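Local coordinates for protein 5-carboxymethyl-2-hydroxymuconate semialdehyde dehydrogenase (Thermus thermophilus, PDB 2D4E) that probably oxidises 5-carboxymethyl-2-hydroxymuconate semialdehyde to the corresponding acid with NAD as cofactor, as a member of the aldehyde dehydrogenase family, at residues L98-A103 with R127-F132; D5-I10 with Q116-V121; R152-Y157 with A502-P507; M143-F148 with Y156-V161. One frame throughout, in Å; residues are numbered along the deposited sequence.

Contact 1: residues L98-A103 with R127-F132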
loop_
_atom_site.group_PDB
_atom_site.type_symbol
_atom_site.label_atom_id
_atom_site.label_comp_id
_atom_site.label_asym_id
_atom_site.label_seq_id
_atom_site.Cartn_x
_atom_site.Cartn_y
_atom_site.Cartn_z
ATOM N N LEU C 98 27.660 13.318 12.367
ATOM C CA LEU C 98 28.209 14.508 13.013
ATOM C C LEU C 98 27.460 14.921 14.278
ATOM O O LEU C 98 28.060 15.483 15.196
ATOM C CB LEU C 98 28.268 15.667 12.017
ATOM C CG LEU C 98 29.310 15.453 10.910
ATOM C CD1 LEU C 98 29.279 16.611 9.924
ATOM C CD2 LEU C 98 30.701 15.315 11.538
ATOM N N ILE C 99 26.156 14.661 14.327
ATOM C CA ILE C 99 25.377 14.976 15.520
ATOM C C ILE C 99 25.927 14.085 16.644
ATOM O O ILE C 99 26.119 14.531 17.781
ATOM C CB ILE C 99 23.867 14.679 15.305
ATOM C CG1 ILE C 99 23.246 15.766 14.422
ATOM C CG2 ILE C 99 23.138 14.608 16.647
ATOM C CD1 ILE C 99 21.788 15.515 14.060
ATOM N N GLU C 100 26.197 12.829 16.309
ATOM C CA GLU C 100 26.738 11.891 17.282
ATOM C C GLU C 100 28.123 12.327 17.768
ATOM O O GLU C 100 28.445 12.189 18.953
ATOM C CB GLU C 100 26.806 10.484 16.673
ATOM C CG GLU C 100 25.428 9.864 16.443
ATOM C CD GLU C 100 25.459 8.588 15.606
ATOM O OE1 GLU C 100 24.371 8.034 15.340
ATOM O OE2 GLU C 100 26.557 8.140 15.212
ATOM N N LYS C 101 28.929 12.871 16.858
ATOM C CA LYS C 101 30.276 13.309 17.204
ATOM C C LYS C 101 30.262 14.526 18.121
ATOM O O LYS C 101 31.160 14.703 18.945
ATOM C CB LYS C 101 31.082 13.641 15.942
ATOM C CG LYS C 101 32.587 13.613 16.178
ATOM C CD LYS C 101 33.389 14.155 15.001
ATOM C CE LYS C 101 33.337 15.675 14.952
ATOM N NZ LYS C 101 34.282 16.241 13.947
ATOM N N HIS C 102 29.245 15.369 17.968
ATOM C CA HIS C 102 29.119 16.566 18.791
ATOM C C HIS C 102 28.037 16.379 19.855
ATOM O O HIS C 102 27.573 17.351 20.442
ATOM C CB HIS C 102 28.762 17.767 17.912
ATOM C CG HIS C 102 29.804 18.100 16.888
ATOM N ND1 HIS C 102 30.945 18.812 17.191
ATOM C CD2 HIS C 102 29.882 17.807 15.569
ATOM C CE1 HIS C 102 31.681 18.943 16.102
ATOM N NE2 HIS C 102 31.059 18.342 15.104
ATOM N N ALA C 103 27.652 15.130 20.107
ATOM C CA ALA C 103 26.595 14.818 21.071
ATOM C C ALA C 103 26.737 15.480 22.442
ATOM O O ALA C 103 25.781 16.063 22.949
ATOM C CB ALA C 103 26.473 13.309 21.240
ATOM N N ARG C 127 18.089 10.663 19.726
ATOM C CA ARG C 127 16.858 10.616 18.936
ATOM C C ARG C 127 16.971 11.553 17.737
ATOM O O ARG C 127 16.459 11.261 16.661
ATOM C CB ARG C 127 15.644 11.017 19.784
ATOM C CG ARG C 127 15.085 9.900 20.658
ATOM C CD ARG C 127 14.324 8.845 19.833
ATOM N NE ARG C 127 13.109 9.371 19.194
ATOM C CZ ARG C 127 13.049 9.877 17.961
ATOM N NH1 ARG C 127 14.134 9.928 17.197
ATOM N NH2 ARG C 127 11.901 10.355 17.497
ATOM N N ALA C 128 17.633 12.688 17.937
ATOM C CA ALA C 128 17.821 13.661 16.868
ATOM C C ALA C 128 18.663 13.034 15.763
ATOM O O ALA C 128 18.359 13.176 14.576
ATOM C CB ALA C 128 18.510 14.901 17.406
ATOM N N ALA C 129 19.729 12.346 16.154
ATOM C CA ALA C 129 20.587 11.688 15.181
ATOM C C ALA C 129 19.744 10.631 14.461
ATOM O O ALA C 129 19.809 10.496 13.234
ATOM C CB ALA C 129 21.775 11.040 15.882
ATOM N N GLU C 130 18.947 9.894 15.231
ATOM C CA GLU C 130 18.077 8.859 14.672
ATOM C C GLU C 130 17.076 9.428 13.666
ATOM O O GLU C 130 16.697 8.747 12.711
ATOM C CB GLU C 130 17.315 8.132 15.785
ATOM C CG GLU C 130 16.274 7.132 15.275
ATOM C CD GLU C 130 15.618 6.324 16.394
ATOM O OE1 GLU C 130 15.169 6.932 17.395
ATOM O OE2 GLU C 130 15.544 5.082 16.266
ATOM N N ASN C 131 16.638 10.664 13.887
ATOM C CA ASN C 131 15.698 11.294 12.970
ATOM C C ASN C 131 16.313 11.339 11.568
ATOM O O ASN C 131 15.645 11.037 10.581
ATOM C CB ASN C 131 15.340 12.716 13.432
ATOM C CG ASN C 131 14.348 12.728 14.588
ATOM O OD1 ASN C 131 13.624 11.754 14.814
ATOM N ND2 ASN C 131 14.295 13.843 15.313
ATOM N N PHE C 132 17.588 11.705 11.487
ATOM C CA PHE C 132 18.269 11.770 10.195
ATOM C C PHE C 132 18.592 10.385 9.636
ATOM O O PHE C 132 18.426 10.137 8.443
ATOM C CB PHE C 132 19.552 12.602 10.298
ATOM C CG PHE C 132 19.305 14.080 10.378
ATOM C CD1 PHE C 132 19.219 14.723 11.608
ATOM C CD2 PHE C 132 19.113 14.824 9.215
ATOM C CE1 PHE C 132 18.940 16.088 11.683
ATOM C CE2 PHE C 132 18.834 16.186 9.275
ATOM C CZ PHE C 132 18.746 16.820 10.516
#
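The ring of Phe132 is met obliquely, neither squarely on a face nor at its edge, by the CD1 methyl of Ile99. Ile99 CD1 lies 3.6 Å from Phe132 CD1 and only slightly farther from CE1, the two side chains crossing at about a right angle. The other flat group, the Arg127 guanidinium, lies on the far side of helix 118-136. At its edge, in its plane, stands Asn131 OD1, which accepts a bond from Arg127 NH1 (3.0 Å), while Glu130 OE1 makes a salt bridge with the same nitrogen. Between the helices, Ile99 uses both its branches. With CG1 beside the backbone N (chi1 -75°), the longer arm runs to the ring and leaves CG2 to touch Ala129 CB at 3.9 Å. Alanine suits this spot because its single methyl lets the CA atoms of Ile99 and Ala129 come to 5.8 Å. Glu100 lays its aliphatic CG against that methyl too, CG to Ala129 CB being 3.9 Å, while its carboxylate reaches past the methyl at the solvent-facing border. No hydrogen bond joins the two segments. They are therefore held together by shape and apolar burial, while Lys101 and His102 turn to Glu214.

Contact 2: residues D5-I10 with Q116-V121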
loop_
_atom_site.group_PDB
_atom_site.type_symbol
_atom_site.label_atom_id
_atom_site.label_comp_id
_atom_site.label_asym_id
_atom_site.label_seq_id
_atom_site.Cartn_x
_atom_site.Cartn_y
_atom_site.Cartn_z
ATOM N N ASP C 5 32.407 14.099 38.401
ATOM C CA ASP C 5 33.399 14.239 37.335
ATOM C C ASP C 5 32.754 14.132 35.961
ATOM O O ASP C 5 33.160 14.810 35.018
ATOM C CB ASP C 5 34.489 13.173 37.463
ATOM C CG ASP C 5 35.337 13.364 38.696
ATOM O OD1 ASP C 5 35.781 14.508 38.926
ATOM O OD2 ASP C 5 35.561 12.378 39.432
ATOM N N ARG C 6 31.751 13.269 35.857
ATOM C CA ARG C 6 31.039 13.068 34.605
ATOM C C ARG C 6 29.546 12.953 34.885
ATOM O O ARG C 6 29.135 12.376 35.892
ATOM C CB ARG C 6 31.524 11.789 33.912
ATOM C CG ARG C 6 33.041 11.639 33.833
ATOM C CD ARG C 6 33.430 10.436 32.985
ATOM N NE ARG C 6 33.185 10.674 31.564
ATOM C CZ ARG C 6 33.946 11.448 30.792
ATOM N NH1 ARG C 6 35.010 12.059 31.299
ATOM N NH2 ARG C 6 33.639 11.617 29.511
ATOM N N VAL C 7 28.737 13.516 33.996
ATOM C CA VAL C 7 27.287 13.455 34.127
ATOM C C VAL C 7 26.763 13.067 32.755
ATOM O O VAL C 7 27.072 13.726 31.760
ATOM C CB VAL C 7 26.699 14.821 34.548
ATOM C CG1 VAL C 7 25.178 14.726 34.674
ATOM C CG2 VAL C 7 27.314 15.264 35.869
ATOM N N ALA C 8 25.984 11.990 32.705
ATOM C CA ALA C 8 25.439 11.489 31.447
ATOM C C ALA C 8 26.591 11.140 30.498
ATOM O O ALA C 8 26.468 11.252 29.276
ATOM C CB ALA C 8 24.525 12.536 30.811
ATOM N N GLY C 9 27.714 10.720 31.075
ATOM C CA GLY C 9 28.872 10.359 30.277
ATOM C C GLY C 9 29.650 11.556 29.763
ATOM O O GLY C 9 30.581 11.404 28.966
ATOM N N ILE C 10 29.277 12.751 30.215
ATOM C CA ILE C 10 29.952 13.974 29.785
ATOM C C ILE C 10 30.860 14.508 30.899
ATOM O O ILE C 10 30.442 14.621 32.053
ATOM C CB ILE C 10 28.917 15.055 29.391
ATOM C CG1 ILE C 10 27.986 14.506 28.305
ATOM C CG2 ILE C 10 29.627 16.302 28.889
ATOM C CD1 ILE C 10 26.823 15.419 27.965
ATOM N N GLN C 116 16.274 21.061 30.962
ATOM C CA GLN C 116 15.968 19.648 31.180
ATOM C C GLN C 116 17.196 18.952 31.769
ATOM O O GLN C 116 18.323 19.397 31.559
ATOM C CB GLN C 116 15.569 18.962 29.865
ATOM C CG GLN C 116 14.269 19.469 29.224
ATOM C CD GLN C 116 13.045 19.309 30.122
ATOM O OE1 GLN C 116 12.935 18.344 30.875
ATOM N NE2 GLN C 116 12.111 20.249 30.021
ATOM N N VAL C 117 16.986 17.863 32.502
ATOM C CA VAL C 117 18.108 17.142 33.095
ATOM C C VAL C 117 19.030 16.630 31.993
ATOM O O VAL C 117 18.573 16.077 30.994
ATOM C CB VAL C 117 17.628 15.967 33.968
ATOM C CG1 VAL C 117 16.792 16.496 35.123
ATOM C CG2 VAL C 117 16.823 15.003 33.144
ATOM N N LEU C 118 20.333 16.812 32.189
ATOM C CA LEU C 118 21.328 16.430 31.193
ATOM C C LEU C 118 21.181 15.055 30.554
ATOM O O LEU C 118 21.228 14.943 29.328
ATOM C CB LEU C 118 22.742 16.585 31.769
ATOM C CG LEU C 118 23.889 16.510 30.749
ATOM C CD1 LEU C 118 23.678 17.543 29.629
ATOM C CD2 LEU C 118 25.225 16.756 31.453
ATOM N N ARG C 119 21.005 14.009 31.353
ATOM C CA ARG C 119 20.872 12.670 30.775
ATOM C C ARG C 119 19.686 12.558 29.808
ATOM O O ARG C 119 19.777 11.884 28.780
ATOM C CB ARG C 119 20.756 11.602 31.877
ATOM C CG ARG C 119 19.507 11.704 32.745
ATOM C CD ARG C 119 19.495 10.599 33.799
ATOM N NE ARG C 119 18.312 10.666 34.651
ATOM C CZ ARG C 119 18.110 11.587 35.590
ATOM N NH1 ARG C 119 19.023 12.526 35.818
ATOM N NH2 ARG C 119 16.997 11.561 36.311
ATOM N N ILE C 120 18.579 13.218 30.132
ATOM C CA ILE C 120 17.418 13.173 29.257
ATOM C C ILE C 120 17.728 13.916 27.957
ATOM O O ILE C 120 17.374 13.463 26.873
ATOM C CB ILE C 120 16.176 13.782 29.948
ATOM C CG1 ILE C 120 15.770 12.906 31.136
ATOM C CG2 ILE C 120 15.019 13.872 28.970
ATOM C CD1 ILE C 120 15.472 11.457 30.781
ATOM N N VAL C 121 18.407 15.053 28.065
ATOM C CA VAL C 121 18.764 15.811 26.876
ATOM C C VAL C 121 19.745 15.004 26.033
ATOM O O VAL C 121 19.709 15.062 24.803
ATOM C CB VAL C 121 19.420 17.167 27.224
ATOM C CG1 VAL C 121 19.753 17.917 25.933
ATOM C CG2 VAL C 121 18.480 18.005 28.106
#
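Val7 N donates to Ile10 O at 2.8 Å, and Ile10 N returns a bond to Val7 O, closing a tight type I' turn whose two ends both touch Leu118. Ala8 and Gly9 fill the turn with positive phi, which glycine tolerates easily and alanine less so. Arg6 NH2 adds a bond to Gly9 O (3.1 Å), approaching from above the carbonyl plane. Leu118 is the apolar side chain on which the turn rests. Its CD2 lies 3.8 Å from Val7 CG1 and 4.1 Å from Ile10 CD1, and its CG stands 4.0 Å from Ala8 CB. The CG is swung away from the backbone N (chi1 -167°), which carries the forked end in among the two branched side chains. Cut back to alanine, Leu118 would lose the fork that Val7 and Ile10 share, which is likely to open a gap beneath the turn. The methyl of Ala8 is small enough to press on the backbone of the helix, with CB 3.7 Å from Arg119 CA. Arg119 itself reaches elsewhere and donates through NH2 to Thr342 O. The turn thus links strands 6-7 and 10-11 over the first turn of helix 118-136, with helix 12-24 and helix 103-114 also packing on Leu118.

Contact 3: residues R152-Y157 with A502-P507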
loop_
_atom_site.group_PDB
_atom_site.type_symbol
_atom_site.label_atom_id
_atom_site.label_comp_id
_atom_site.label_asym_id
_atom_site.label_seq_id
_atom_site.Cartn_x
_atom_site.Cartn_y
_atom_site.Cartn_z
ATOM N N ARG C 152 -6.504 -2.463 -21.803
ATOM C CA ARG C 152 -5.418 -2.309 -22.772
ATOM C C ARG C 152 -5.484 -0.936 -23.438
ATOM O O ARG C 152 -4.771 -0.673 -24.407
ATOM C CB ARG C 152 -5.526 -3.383 -23.858
ATOM C CG ARG C 152 -5.823 -4.785 -23.344
ATOM C CD ARG C 152 -4.564 -5.567 -22.995
ATOM N NE ARG C 152 -4.882 -6.778 -22.238
ATOM C CZ ARG C 152 -4.022 -7.762 -21.990
ATOM N NH1 ARG C 152 -2.777 -7.689 -22.442
ATOM N NH2 ARG C 152 -4.404 -8.813 -21.275
ATOM N N ASP C 153 -6.333 -0.061 -22.910
ATOM C CA ASP C 153 -6.517 1.261 -23.494
ATOM C C ASP C 153 -5.742 2.415 -22.868
ATOM O O ASP C 153 -5.268 3.301 -23.576
ATOM C CB ASP C 153 -8.006 1.588 -23.499
ATOM C CG ASP C 153 -8.832 0.478 -24.123
ATOM O OD1 ASP C 153 -8.469 0.036 -25.235
ATOM O OD2 ASP C 153 -9.832 0.045 -23.504
ATOM N N TRP C 154 -5.619 2.413 -21.544
ATOM C CA TRP C 154 -4.918 3.491 -20.860
ATOM C C TRP C 154 -3.976 3.030 -19.775
ATOM O O TRP C 154 -4.132 1.949 -19.205
ATOM C CB TRP C 154 -5.904 4.451 -20.185
ATOM C CG TRP C 154 -6.705 5.273 -21.099
ATOM C CD1 TRP C 154 -7.839 4.905 -21.755
ATOM C CD2 TRP C 154 -6.413 6.611 -21.507
ATOM N NE1 TRP C 154 -8.275 5.935 -22.557
ATOM C CE2 TRP C 154 -7.417 6.994 -22.424
ATOM C CE3 TRP C 154 -5.400 7.522 -21.187
ATOM C CZ2 TRP C 154 -7.438 8.252 -23.030
ATOM C CZ3 TRP C 154 -5.419 8.772 -21.789
ATOM C CH2 TRP C 154 -6.435 9.125 -22.702
ATOM N N LEU C 155 -3.000 3.885 -19.494
ATOM C CA LEU C 155 -2.059 3.665 -18.413
ATOM C C LEU C 155 -2.030 4.966 -17.626
ATOM O O LEU C 155 -1.732 6.023 -18.178
ATOM C CB LEU C 155 -0.636 3.375 -18.900
ATOM C CG LEU C 155 0.341 3.420 -17.704
ATOM C CD1 LEU C 155 -0.042 2.330 -16.686
ATOM C CD2 LEU C 155 1.781 3.235 -18.159
ATOM N N TYR C 156 -2.399 4.895 -16.354
ATOM C CA TYR C 156 -2.330 6.052 -15.480
ATOM C C TYR C 156 -1.337 5.613 -14.420
ATOM O O TYR C 156 -1.398 4.481 -13.934
ATOM C CB TYR C 156 -3.660 6.348 -14.775
ATOM C CG TYR C 156 -4.784 6.826 -15.655
ATOM C CD1 TYR C 156 -5.525 5.926 -16.425
ATOM C CD2 TYR C 156 -5.136 8.176 -15.695
ATOM C CE1 TYR C 156 -6.594 6.361 -17.212
ATOM C CE2 TYR C 156 -6.198 8.618 -16.477
ATOM C CZ TYR C 156 -6.924 7.708 -17.232
ATOM O OH TYR C 156 -7.975 8.141 -18.008
ATOM N N TYR C 157 -0.408 6.489 -14.072
ATOM C CA TYR C 157 0.535 6.157 -13.032
ATOM C C TYR C 157 0.754 7.420 -12.231
ATOM O O TYR C 157 0.568 8.523 -12.737
ATOM C CB TYR C 157 1.843 5.593 -13.620
ATOM C CG TYR C 157 2.730 6.562 -14.369
ATOM C CD1 TYR C 157 3.662 7.349 -13.692
ATOM C CD2 TYR C 157 2.679 6.654 -15.759
ATOM C CE1 TYR C 157 4.531 8.198 -14.381
ATOM C CE2 TYR C 157 3.542 7.501 -16.460
ATOM C CZ TYR C 157 4.466 8.267 -15.762
ATOM O OH TYR C 157 5.330 9.092 -16.442
ATOM N N ALA C 502 -1.220 10.361 -17.327
ATOM C CA ALA C 502 -2.019 9.492 -18.177
ATOM C C ALA C 502 -1.544 9.482 -19.626
ATOM O O ALA C 502 -1.060 10.490 -20.151
ATOM C CB ALA C 502 -3.486 9.928 -18.121
ATOM N N LEU C 503 -1.682 8.327 -20.262
ATOM C CA LEU C 503 -1.317 8.174 -21.661
ATOM C C LEU C 503 -2.105 7.011 -22.235
ATOM O O LEU C 503 -2.236 5.963 -21.597
ATOM C CB LEU C 503 0.176 7.890 -21.825
ATOM C CG LEU C 503 0.697 6.677 -21.059
ATOM C CD1 LEU C 503 2.015 6.212 -21.644
ATOM C CD2 LEU C 503 0.855 7.052 -19.600
ATOM N N PRO C 504 -2.662 7.189 -23.441
ATOM C CA PRO C 504 -3.435 6.120 -24.080
ATOM C C PRO C 504 -2.471 5.138 -24.736
ATOM O O PRO C 504 -1.410 5.532 -25.207
ATOM C CB PRO C 504 -4.272 6.874 -25.104
ATOM C CG PRO C 504 -3.336 7.975 -25.536
ATOM C CD PRO C 504 -2.743 8.443 -24.215
ATOM N N LEU C 505 -2.835 3.860 -24.760
ATOM C CA LEU C 505 -1.986 2.844 -25.373
ATOM C C LEU C 505 -2.297 2.721 -26.863
ATOM O O LEU C 505 -1.554 2.100 -27.620
ATOM C CB LEU C 505 -2.183 1.495 -24.672
ATOM C CG LEU C 505 -1.462 1.311 -23.327
ATOM C CD1 LEU C 505 -1.714 2.497 -22.428
ATOM C CD2 LEU C 505 -1.943 0.033 -22.657
ATOM N N ARG C 506 -3.400 3.341 -27.271
ATOM C CA ARG C 506 -3.840 3.330 -28.658
ATOM C C ARG C 506 -4.699 4.580 -28.859
ATOM O O ARG C 506 -5.218 5.138 -27.894
ATOM C CB ARG C 506 -4.654 2.059 -28.941
ATOM C CG ARG C 506 -5.920 1.935 -28.101
ATOM C CD ARG C 506 -6.491 0.516 -28.103
ATOM N NE ARG C 506 -5.640 -0.426 -27.373
ATOM C CZ ARG C 506 -4.649 -1.134 -27.909
ATOM N NH1 ARG C 506 -4.366 -1.027 -29.201
ATOM N NH2 ARG C 506 -3.929 -1.947 -27.146
ATOM N N PRO C 507 -4.847 5.040 -30.112
ATOM C CA PRO C 507 -5.644 6.231 -30.425
ATOM C C PRO C 507 -6.997 6.271 -29.722
ATOM O O PRO C 507 -7.876 5.464 -30.004
ATOM C CB PRO C 507 -5.781 6.155 -31.942
ATOM C CG PRO C 507 -4.453 5.574 -32.350
ATOM C CD PRO C 507 -4.267 4.461 -31.338
HETATM O O HOH W 1 -6.806 4.685 -25.676
#
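Trp154 lies against Pro504, its non-hydrogen-bonded antiparallel neighbour. From CB, the first torsion (chi1 -70°) puts CG beside the backbone N, and the indole folds across the neighbouring strand. CD2 lies 4.0 Å from Pro504 CA, and CE3 comes 3.5 Å from Leu503 C. Farther out CZ3 meets Pro504 CD at 3.6 Å, and at the tip CH2 and CZ2 both lie close to Pro504 CB. That CB sits over the face of the six-membered ring in a CH-pi contact, 3.8 Å from the centroid and 5° off the normal. Proline suits the place, since its compact ring sets CB over the indole, and at a non-hydrogen-bonded position its lack of an N-H costs no bond to strand 154-162. On the other face of the ribbon Leu155 and Leu503 lie side by side, and their backbones exchange two hydrogen bonds. Beyond the paired strands, Asp153 O receives Leu505 N at 2.8 Å in a nearly straight bond. Arg506 NE and NH2 both grip Arg152 O, each at 3.1 Å; NE also forms a salt bridge with Asp153 OD1. Strand 154-162 thus runs antiparallel to strand 496-504, which at Ala502 pairs in parallel with a strand of the second subunit, continuing the sheet across the interface.

Contact 4: residues M143-F148 with Y156-V161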
loop_
_atom_site.group_PDB
_atom_site.type_symbol
_atom_site.label_atom_id
_atom_site.label_comp_id
_atom_site.label_asym_id
_atom_site.label_seq_id
_atom_site.Cartn_x
_atom_site.Cartn_y
_atom_site.Cartn_z
ATOM N N MET C 143 9.621 9.241 -4.359
ATOM C CA MET C 143 8.837 9.523 -5.565
ATOM C C MET C 143 7.810 8.438 -5.839
ATOM O O MET C 143 6.926 8.604 -6.670
ATOM C CB MET C 143 9.753 9.638 -6.791
ATOM C CG MET C 143 10.767 10.768 -6.731
ATOM S SD MET C 143 11.782 10.778 -8.218
ATOM C CE MET C 143 10.586 11.411 -9.431
ATOM N N GLU C 144 7.932 7.333 -5.118
ATOM C CA GLU C 144 7.068 6.180 -5.303
ATOM C C GLU C 144 5.581 6.284 -4.967
ATOM O O GLU C 144 5.182 6.878 -3.962
ATOM C CB GLU C 144 7.651 4.991 -4.529
ATOM C CG GLU C 144 9.073 4.626 -4.913
ATOM C CD GLU C 144 9.672 3.570 -3.999
ATOM O OE1 GLU C 144 10.876 3.247 -4.158
ATOM O OE2 GLU C 144 8.942 3.062 -3.121
ATOM N N ASP C 145 4.767 5.699 -5.840
ATOM C CA ASP C 145 3.342 5.614 -5.605
ATOM C C ASP C 145 2.705 4.450 -6.348
ATOM O O ASP C 145 3.156 3.315 -6.206
ATOM C CB ASP C 145 2.577 6.905 -5.909
ATOM C CG ASP C 145 1.238 6.953 -5.165
ATOM O OD1 ASP C 145 0.215 7.384 -5.740
ATOM O OD2 ASP C 145 1.212 6.547 -3.981
ATOM N N ARG C 146 1.693 4.725 -7.166
ATOM C CA ARG C 146 0.948 3.642 -7.817
ATOM C C ARG C 146 0.697 3.682 -9.329
ATOM O O ARG C 146 0.967 4.680 -10.002
ATOM C CB ARG C 146 -0.409 3.530 -7.106
ATOM C CG ARG C 146 -0.312 3.441 -5.576
ATOM C CD ARG C 146 -1.691 3.433 -4.901
ATOM N NE ARG C 146 -2.514 2.322 -5.373
ATOM C CZ ARG C 146 -3.807 2.160 -5.100
ATOM N NH1 ARG C 146 -4.454 3.041 -4.346
ATOM N NH2 ARG C 146 -4.458 1.108 -5.590
ATOM N N THR C 147 0.187 2.567 -9.854
ATOM C CA THR C 147 -0.186 2.478 -11.264
ATOM C C THR C 147 -1.663 2.115 -11.299
ATOM O O THR C 147 -2.140 1.317 -10.486
ATOM C CB THR C 147 0.597 1.390 -12.062
ATOM O OG1 THR C 147 0.440 0.111 -11.437
ATOM C CG2 THR C 147 2.073 1.752 -12.161
ATOM N N PHE C 148 -2.386 2.719 -12.232
ATOM C CA PHE C 148 -3.810 2.458 -12.386
ATOM C C PHE C 148 -4.101 2.180 -13.856
ATOM O O PHE C 148 -4.704 3.003 -14.543
ATOM C CB PHE C 148 -4.637 3.661 -11.924
ATOM C CG PHE C 148 -4.456 4.009 -10.471
ATOM C CD1 PHE C 148 -3.481 4.912 -10.072
ATOM C CD2 PHE C 148 -5.275 3.437 -9.498
ATOM C CE1 PHE C 148 -3.324 5.243 -8.727
ATOM C CE2 PHE C 148 -5.123 3.763 -8.149
ATOM C CZ PHE C 148 -4.144 4.671 -7.767
ATOM N N TYR C 156 -2.399 4.895 -16.354
ATOM C CA TYR C 156 -2.330 6.052 -15.480
ATOM C C TYR C 156 -1.337 5.613 -14.420
ATOM O O TYR C 156 -1.398 4.481 -13.934
ATOM C CB TYR C 156 -3.660 6.348 -14.775
ATOM C CG TYR C 156 -4.784 6.826 -15.655
ATOM C CD1 TYR C 156 -5.525 5.926 -16.425
ATOM C CD2 TYR C 156 -5.136 8.176 -15.695
ATOM C CE1 TYR C 156 -6.594 6.361 -17.212
ATOM C CE2 TYR C 156 -6.198 8.618 -16.477
ATOM C CZ TYR C 156 -6.924 7.708 -17.232
ATOM O OH TYR C 156 -7.975 8.141 -18.008
ATOM N N TYR C 157 -0.408 6.489 -14.072
ATOM C CA TYR C 157 0.535 6.157 -13.032
ATOM C C TYR C 157 0.754 7.420 -12.231
ATOM O O TYR C 157 0.568 8.523 -12.737
ATOM C CB TYR C 157 1.843 5.593 -13.620
ATOM C CG TYR C 157 2.730 6.562 -14.369
ATOM C CD1 TYR C 157 3.662 7.349 -13.692
ATOM C CD2 TYR C 157 2.679 6.654 -15.759
ATOM C CE1 TYR C 157 4.531 8.198 -14.381
ATOM C CE2 TYR C 157 3.542 7.501 -16.460
ATOM C CZ TYR C 157 4.466 8.267 -15.762
ATOM O OH TYR C 157 5.330 9.092 -16.442
ATOM N N THR C 158 1.109 7.258 -10.965
ATOM C CA THR C 158 1.323 8.402 -10.105
ATOM C C THR C 158 2.725 8.415 -9.520
ATOM O O THR C 158 3.320 7.365 -9.264
ATOM C CB THR C 158 0.315 8.404 -8.945
ATOM O OG1 THR C 158 0.435 7.175 -8.222
ATOM C CG2 THR C 158 -1.112 8.540 -9.467
ATOM N N VAL C 159 3.243 9.618 -9.318
ATOM C CA VAL C 159 4.557 9.801 -8.724
ATOM C C VAL C 159 4.445 10.986 -7.770
ATOM O O VAL C 159 3.446 11.701 -7.772
ATOM C CB VAL C 159 5.638 10.104 -9.797
ATOM C CG1 VAL C 159 5.729 8.948 -10.782
ATOM C CG2 VAL C 159 5.304 11.405 -10.524
ATOM N N ARG C 160 5.464 11.173 -6.943
ATOM C CA ARG C 160 5.499 12.282 -6.003
ATOM C C ARG C 160 6.753 13.109 -6.294
ATOM O O ARG C 160 7.795 12.557 -6.652
ATOM C CB ARG C 160 5.566 11.771 -4.558
ATOM C CG ARG C 160 4.324 11.073 -4.057
ATOM C CD ARG C 160 4.592 10.456 -2.681
ATOM N NE ARG C 160 3.360 10.044 -2.011
ATOM C CZ ARG C 160 2.441 10.886 -1.548
ATOM N NH1 ARG C 160 2.603 12.200 -1.670
ATOM N NH2 ARG C 160 1.353 10.412 -0.965
ATOM N N VAL C 161 6.644 14.424 -6.134
ATOM C CA VAL C 161 7.765 15.325 -6.355
ATOM C C VAL C 161 7.901 16.285 -5.172
ATOM O O VAL C 161 6.916 16.592 -4.493
ATOM C CB VAL C 161 7.588 16.151 -7.663
ATOM C CG1 VAL C 161 7.494 15.206 -8.867
ATOM C CG2 VAL C 161 6.339 17.029 -7.578
HETATM O O HOH W 2 2.903 7.219 -2.041
#
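Thr158 OG1 donates a short bond of 2.5 Å to Asp145 OD1, meeting the carboxylate on its anti side, and accepts one from Arg146 N at 2.9 Å. A hydroxyl can do both at once; with OG1 between its own backbone N and carbonyl carbon (chi1 57°), it is turned to the other strand. A valine in its place would probably leave Arg146 N without this acceptor and Asp145 OD1 with one donor fewer, although Tyr490 OH of the second subunit also bonds to that oxygen. The backbone adds Thr158 N to Arg146 O at 2.8 Å, Phe148 N to Tyr156 O at 2.6 Å and nearly straight (173°), and Arg160 N to Met143 O at 3.0 Å. A water ties the far end together: it donates to Asp145 OD2 and Glu144 O and accepts from Arg160 NE, in the guanidinium plane. Arg160 turns its other nitrogens to Asp493 and Thr496. Outward lies the packing. Phe148 brings CE1 to 4.0 Å from Thr158 CG2, the methyl lying at the ring edge, and its CB rests on Tyr156 CB. Met143 lays its CB and CG beside Arg160 O. The arrangement is an irregular, hairpin-like antiparallel pair, its 145-147 strand only weakly bonded; those residues also pair antiparallel with a strand of the fourth subunit, as expected of the oligomerisation arm of aldehyde dehydrogenases.

Contacts 1 and 2 lie in the body of the subunit, their centres 16 Å apart, and share helix 118-136: contact 2 uses its first turn and contact 1 a later part. Their segments alternate along the chain, and the N-terminal turn and helix 85-101 both pack on that one helix. Contacts 3 and 4 belong to the arm, with centres 15 Å apart; they share Tyr156 and Tyr157 on strand 154-162, which pairs on one edge with 145-147 and on the other with 496-504. About 61 Å separates the centres of contacts 2 and 3. The chain passes from helix 118-136 into strand 145-147, joining the body to an arm that touches neighbouring subunits.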